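Local coordinates for cytochrome P450 (Bacillus megaterium, PDB 5L92), which binds corticosterone close to its heme and, as a cytochrome P450, probably works as a monooxygenase that oxidises steroids, at residues W28-E31 and M32-A36; A102-P105 and K106-K109. All blocks are in the same frame, centred on the assembly; numbering follows the deposited sequence.

In the fold
The two contacts are separate local arrangements, each at a helix end, on opposite sides of the chain's centre. Their own centres lie 38 Å apart and their nearest atoms about 27 Å. Contact 1 (28-31 with 32-36) sits on the surface where helix 26-33 finishes, away from the heme and steroid sites; the Y29 side chain is still about 13 Å from the heme and about 14 Å from corticosterone. Contact 2 (102-105 with 106-109) comes later in the chain, at the start of helix 105-109, and reaches the heme itself: the F103 side chain is about 4 Å from it and about 9 Å from that of the axial ligand C352.

Contact 1 (W28-E31 and M32-A36); sequences WYEE and MRNTA
E31 O is gripped at the end of the helix by T35 OG1, which donates over 3.1 Å, and weakly by N34 N at 3.3 Å. The hydroxyl approaches 32° out of the carbonyl plane; chi1 of 63° turns OG1 back toward the last turn. Two residues earlier R33 N donates to Y29 O at 2.8 Å.

On one flank M32 folds against W28. Its CG lies over one face of the indole, 4.1 Å from the centroid of the five-membered ring, a CH-pi contact, while the doubly bent chain brings CE to 3.6 Å from W28 NE1. The sulfur stands obliquely to the ring, and F50 touches both side chains. On another flank the R33 guanidinium lies with one face over the backbone of Y29 and E30, NH2 being 3.5 Å from E30 CA, and NH1 bonds to S319 OG. With an alanine in place of R33, S319 would probably lose this hydrogen-bond mate and the helix its flat cover. The whole is the C-terminal end of helix 26-33, which leads into strands 38-41 and 46-49, as helix A of a P450 leads into its first sheet.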
ATOM      1  N   TRP A  28       8.331   0.863 -20.140  1.00 30.61           N
ATOM      2  CA  TRP A  28       7.204   0.073 -20.625  1.00 30.83           C
ATOM      3  C   TRP A  28       5.890   0.845 -20.557  1.00 30.60           C
ATOM      4  O   TRP A  28       5.133   0.886 -21.542  1.00 31.56           O
ATOM      5  CB  TRP A  28       7.085  -1.206 -19.814  1.00 30.73           C
ATOM      6  CG  TRP A  28       5.937  -2.108 -20.261  1.00 31.26           C
ATOM      7  CD1 TRP A  28       5.724  -2.602 -21.531  1.00 32.09           C
ATOM      8  CD2 TRP A  28       4.840  -2.595 -19.459  1.00 31.57           C
ATOM      9  NE1 TRP A  28       4.574  -3.372 -21.555  1.00 33.34           N
ATOM     10  CE2 TRP A  28       4.018  -3.385 -20.302  1.00 32.97           C
ATOM     11  CE3 TRP A  28       4.475  -2.448 -18.114  1.00 30.81           C
ATOM     12  CZ2 TRP A  28       2.885  -4.049 -19.834  1.00 32.94           C
ATOM     13  CZ3 TRP A  28       3.344  -3.098 -17.657  1.00 30.64           C
ATOM     14  CH2 TRP A  28       2.555  -3.879 -18.520  1.00 33.12           C
ATOM     15  N   TYR A  29       5.568   1.405 -19.371  1.00 30.14           N
ATOM     16  CA  TYR A  29       4.378   2.241 -19.229  1.00 28.92           C
ATOM     17  C   TYR A  29       4.329   3.320 -20.312  1.00 30.29           C
ATOM     18  O   TYR A  29       3.278   3.571 -20.914  1.00 31.08           O
ATOM     19  CB  TYR A  29       4.342   2.931 -17.850  1.00 27.93           C
ATOM     20  CG  TYR A  29       4.238   2.087 -16.586  1.00 27.50           C
ATOM     21  CD1 TYR A  29       3.767   0.778 -16.601  1.00 27.23           C
ATOM     22  CD2 TYR A  29       4.586   2.642 -15.357  1.00 27.80           C
ATOM     23  CE1 TYR A  29       3.691   0.034 -15.424  1.00 27.26           C
ATOM     24  CE2 TYR A  29       4.520   1.922 -14.203  1.00 26.97           C
ATOM     25  CZ  TYR A  29       4.050   0.621 -14.229  1.00 26.46           C
ATOM     26  OH  TYR A  29       3.967  -0.089 -13.066  1.00 24.24           O
ATOM     27  N   GLU A  30       5.440   4.022 -20.510  1.00 31.36           N
ATOM     28  CA  GLU A  30       5.474   5.116 -21.478  1.00 33.53           C
ATOM     29  C   GLU A  30       5.195   4.611 -22.890  1.00 34.87           C
ATOM     30  O   GLU A  30       4.362   5.179 -23.609  1.00 35.87           O
ATOM     31  CB  GLU A  30       6.823   5.815 -21.419  1.00 34.79           C
ATOM     32  CG  GLU A  30       7.024   6.929 -22.453  1.00 39.02           C
ATOM     33  CD  GLU A  30       8.369   7.584 -22.286  1.00 43.52           C
ATOM     34  OE1 GLU A  30       9.392   6.880 -22.438  1.00 47.71           O
ATOM     35  OE2 GLU A  30       8.407   8.787 -21.964  1.00 47.50           O
ATOM     36  N   GLU A  31       5.897   3.556 -23.306  1.00 34.47           N
ATOM     37  CA  GLU A  31       5.623   2.917 -24.588  1.00 37.61           C
ATOM     38  C   GLU A  31       4.127   2.689 -24.780  1.00 37.89           C
ATOM     39  O   GLU A  31       3.558   3.074 -25.808  1.00 38.82           O
ATOM     40  CB  GLU A  31       6.379   1.579 -24.690  1.00 38.50           C
ATOM     41  CG  GLU A  31       6.279   0.874 -26.062  1.00 45.30           C
ATOM     42  CD  GLU A  31       6.862   1.710 -27.203  1.00 52.75           C
ATOM     43  OE1 GLU A  31       7.832   2.468 -26.968  1.00 56.34           O
ATOM     44  OE2 GLU A  31       6.338   1.620 -28.335  1.00 57.67           O
ATOM     45  N   MET A  32       3.476   2.050 -23.799  1.00 35.13           N
ATOM     46  CA  MET A  32       2.059   1.695 -23.940  1.00 35.44           C
ATOM     47  C   MET A  32       1.169   2.933 -23.937  1.00 34.87           C
ATOM     48  O   MET A  32       0.228   3.027 -24.730  1.00 36.08           O
ATOM     49  CB  MET A  32       1.637   0.746 -22.807  1.00 33.41           C
ATOM     50  CG  MET A  32       2.315  -0.604 -22.809  1.00 33.79           C
ATOM     51  SD  MET A  32       2.233  -1.459 -24.390  1.00 43.94           S
ATOM     52  CE  MET A  32       3.960  -1.805 -24.769  1.00 48.26           C
ATOM     53  N   ARG A  33       1.431   3.880 -23.024  1.00 33.82           N
ATOM     54  CA  ARG A  33       0.671   5.128 -22.981  1.00 34.90           C
ATOM     55  C   ARG A  33       0.645   5.802 -24.349  1.00 37.27           C
ATOM     56  O   ARG A  33      -0.393   6.308 -24.784  1.00 39.84           O
ATOM     57  CB  ARG A  33       1.265   6.096 -21.947  1.00 33.87           C
ATOM     58  CG  ARG A  33       0.558   6.107 -20.622  1.00 32.48           C
ATOM     59  CD  ARG A  33       0.890   7.315 -19.740  1.00 31.13           C
ATOM     60  NE  ARG A  33       2.233   7.852 -19.921  1.00 31.53           N
ATOM     61  CZ  ARG A  33       3.347   7.351 -19.393  1.00 32.20           C
ATOM     62  NH1 ARG A  33       3.310   6.269 -18.630  1.00 29.89           N
ATOM     63  NH2 ARG A  33       4.506   7.937 -19.644  1.00 33.54           N
ATOM     64  N   ASN A  34       1.764   5.792 -25.053  1.00 39.14           N
ATOM     65  CA  ASN A  34       1.901   6.554 -26.293  1.00 42.55           C
ATOM     66  C   ASN A  34       1.465   5.785 -27.533  1.00 42.70           C
ATOM     67  O   ASN A  34       1.511   6.347 -28.633  1.00 43.47           O
ATOM     68  CB  ASN A  34       3.338   7.031 -26.448  1.00 40.84           C
ATOM     69  CG  ASN A  34       3.597   8.260 -25.640  1.00 44.45           C
ATOM     70  OD1 ASN A  34       2.773   9.173 -25.611  1.00 46.68           O
ATOM     71  ND2 ASN A  34       4.714   8.286 -24.933  1.00 49.02           N
ATOM     72  N   THR A  35       0.977   4.556 -27.375  1.00 40.90           N
ATOM     73  CA  THR A  35       0.548   3.762 -28.516  1.00 42.96           C
ATOM     74  C   THR A  35      -0.893   3.285 -28.331  1.00 41.93           C
ATOM     75  O   THR A  35      -1.787   3.670 -29.093  1.00 44.60           O
ATOM     76  CB  THR A  35       1.513   2.588 -28.747  1.00 43.10           C
ATOM     77  OG1 THR A  35       1.521   1.688 -27.638  1.00 44.36           O
ATOM     78  CG2 THR A  35       2.908   3.101 -28.940  1.00 47.56           C
ATOM     79  N   ALA A  36      -1.133   2.476 -27.302  1.00 39.63           N
ATOM     80  CA  ALA A  36      -2.450   1.898 -27.050  1.00 37.36           C
ATOM     81  C   ALA A  36      -2.633   1.798 -25.535  1.00 34.82           C
ATOM     82  O   ALA A  36      -2.347   0.761 -24.922  1.00 33.19           O
ATOM     83  CB  ALA A  36      -2.590   0.523 -27.710  1.00 40.30           C
TER

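Contact 2 (A102-P105 and K106-K109); sequences AFTP and KAMK
Hydrogen bonds organise the turn from T104 to K109. T104 OG1 accepts from A107 N at 3.0 Å, a nearly straight bond with an N-H...O angle of 163°. With chi1 at 68° the hydroxyl sits between the backbone N and the carbonyl carbon of its own residue, which directs it at the amide two residues beyond P105. The first helical backbone bonds follow: M108 N donates to T104 O at 3.1 Å, and K109 N to P105 O, also at 3.1 Å. M108 N has a further, weak bond to P105 O, so this amide is shared between two carbonyls.

Carbon-to-oxygen van der Waals contacts line the turn. The methyl of A107 lies 3.4 Å from T104 OG1, so that the capping hydroxyl is flanked by carbon as well as held by the amide. M108, with CG anti to its own carbonyl carbon (chi1 -66°) and further bends at chi2 and chi3, curls back over the preceding loop: CG passes 3.2 Å from T104 O, and CE comes in tightly at 3.1 Å from A102 O.

Apolar contacts reach beyond the turn, M108 meeting L357 and P105 meeting P356 of helix 355-372. A sulfur-aromatic contact joins M108 to F103. SD lies 4.0 Å from F103 CD1 and 5.2 Å from the ring centroid, approaching obliquely as a Met-aromatic pair. F103 itself touches the heme and rests on I213 of helix 213-222, so the methionine forms a second shell behind a residue of the heme pocket.

Together this is a classic helix N-cap, threonine followed by proline at the first helical position, opening helix 105-109, the next helix after the one that carries the heme-binding H92 and R96.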
ATOM      1  N   ALA A 102     -13.117   6.955  12.606  1.00 42.57           N
ATOM      2  CA  ALA A 102     -11.895   6.556  13.295  1.00 42.10           C
ATOM      3  C   ALA A 102     -10.600   6.868  12.520  1.00 39.88           C
ATOM      4  O   ALA A 102      -9.521   6.782  13.119  1.00 39.94           O
ATOM      5  CB  ALA A 102     -11.968   5.063  13.613  1.00 41.30           C
ATOM      6  N   PHE A 103     -10.656   7.225  11.218  1.00 39.50           N
ATOM      7  CA  PHE A 103      -9.437   7.373  10.411  1.00 39.16           C
ATOM      8  C   PHE A 103      -9.322   8.714   9.691  1.00 39.00           C
ATOM      9  O   PHE A 103      -8.539   8.824   8.740  1.00 37.25           O
ATOM     10  CB  PHE A 103      -9.316   6.245   9.379  1.00 38.11           C
ATOM     11  CG  PHE A 103      -8.944   4.948   9.989  1.00 38.53           C
ATOM     12  CD1 PHE A 103      -7.649   4.710  10.390  1.00 40.07           C
ATOM     13  CD2 PHE A 103      -9.895   3.985  10.220  1.00 37.13           C
ATOM     14  CE1 PHE A 103      -7.321   3.517  10.992  1.00 41.93           C
ATOM     15  CE2 PHE A 103      -9.569   2.814  10.810  1.00 37.82           C
ATOM     16  CZ  PHE A 103      -8.288   2.574  11.201  1.00 38.62           C
ATOM     17  N   THR A 104     -10.055   9.739  10.116  1.00 39.46           N
ATOM     18  CA  THR A 104      -9.921  11.040   9.479  1.00 40.23           C
ATOM     19  C   THR A 104      -8.540  11.624   9.763  1.00 39.08           C
ATOM     20  O   THR A 104      -7.812  11.148  10.648  1.00 39.57           O
ATOM     21  CB  THR A 104     -10.988  12.013   9.978  1.00 41.29           C
ATOM     22  OG1 THR A 104     -10.732  12.311  11.357  1.00 39.56           O
ATOM     23  CG2 THR A 104     -12.371  11.417   9.795  1.00 42.08           C
ATOM     24  N   PRO A 105      -8.150  12.656   9.012  1.00 39.20           N
ATOM     25  CA  PRO A 105      -6.903  13.359   9.351  1.00 39.73           C
ATOM     26  C   PRO A 105      -6.885  13.852  10.781  1.00 41.12           C
ATOM     27  O   PRO A 105      -5.856  13.738  11.456  1.00 41.49           O
ATOM     28  CB  PRO A 105      -6.861  14.512   8.332  1.00 37.79           C
ATOM     29  CG  PRO A 105      -7.673  14.018   7.211  1.00 38.79           C
ATOM     30  CD  PRO A 105      -8.769  13.204   7.802  1.00 36.95           C
ATOM     31  N   LYS A 106      -7.998  14.363  11.286  1.00 41.88           N
ATOM     32  CA  LYS A 106      -7.957  14.881  12.651  1.00 43.69           C
ATOM     33  C   LYS A 106      -7.917  13.746  13.666  1.00 44.10           C
ATOM     34  O   LYS A 106      -7.197  13.846  14.672  1.00 42.86           O
ATOM     35  CB  LYS A 106      -9.130  15.841  12.888  1.00 46.51           C
ATOM     36  CG  LYS A 106      -9.059  17.158  12.015  1.00 46.07           C
ATOM     37  CD  LYS A 106      -7.987  18.190  12.493  1.00 44.02           C
ATOM     38  CE  LYS A 106      -7.969  19.430  11.568  1.00 49.05           C
ATOM     39  NZ  LYS A 106      -7.299  20.669  12.150  1.00 52.94           N
ATOM     40  N   ALA A 107      -8.595  12.625  13.385  1.00 42.89           N
ATOM     41  CA  ALA A 107      -8.467  11.468  14.270  1.00 42.56           C
ATOM     42  C   ALA A 107      -7.011  11.049  14.400  1.00 44.10           C
ATOM     43  O   ALA A 107      -6.549  10.666  15.486  1.00 43.96           O
ATOM     44  CB  ALA A 107      -9.320  10.302  13.746  1.00 42.56           C
ATOM     45  N   MET A 108      -6.265  11.138  13.303  1.00 45.38           N
ATOM     46  CA  MET A 108      -4.935  10.555  13.238  1.00 46.53           C
ATOM     47  C   MET A 108      -3.860  11.491  13.753  1.00 45.08           C
ATOM     48  O   MET A 108      -2.782  11.019  14.116  1.00 43.31           O
ATOM     49  CB  MET A 108      -4.625  10.126  11.792  1.00 44.90           C
ATOM     50  CG  MET A 108      -5.525   8.979  11.302  1.00 42.46           C
ATOM     51  SD  MET A 108      -5.215   7.415  12.151  1.00 49.55           S
ATOM     52  CE  MET A 108      -6.473   7.370  13.433  1.00 49.66           C
ATOM     53  N   LYS A 109      -4.145  12.791  13.830  1.00 47.17           N
ATOM     54  CA  LYS A 109      -3.211  13.729  14.451  1.00 51.77           C
ATOM     55  C   LYS A 109      -3.021  13.425  15.933  1.00 49.43           C
ATOM     56  O   LYS A 109      -1.983  13.770  16.515  1.00 49.43           O
ATOM     57  CB  LYS A 109      -3.713  15.163  14.262  1.00 58.98           C
ATOM     58  CG  LYS A 109      -2.663  16.237  14.537  1.00 67.91           C
ATOM     59  CD  LYS A 109      -3.287  17.620  14.712  1.00 71.73           C
ATOM     60  CE  LYS A 109      -2.235  18.636  15.143  1.00 82.39           C
ATOM     61  NZ  LYS A 109      -2.864  19.888  15.642  1.00 87.85           N
TER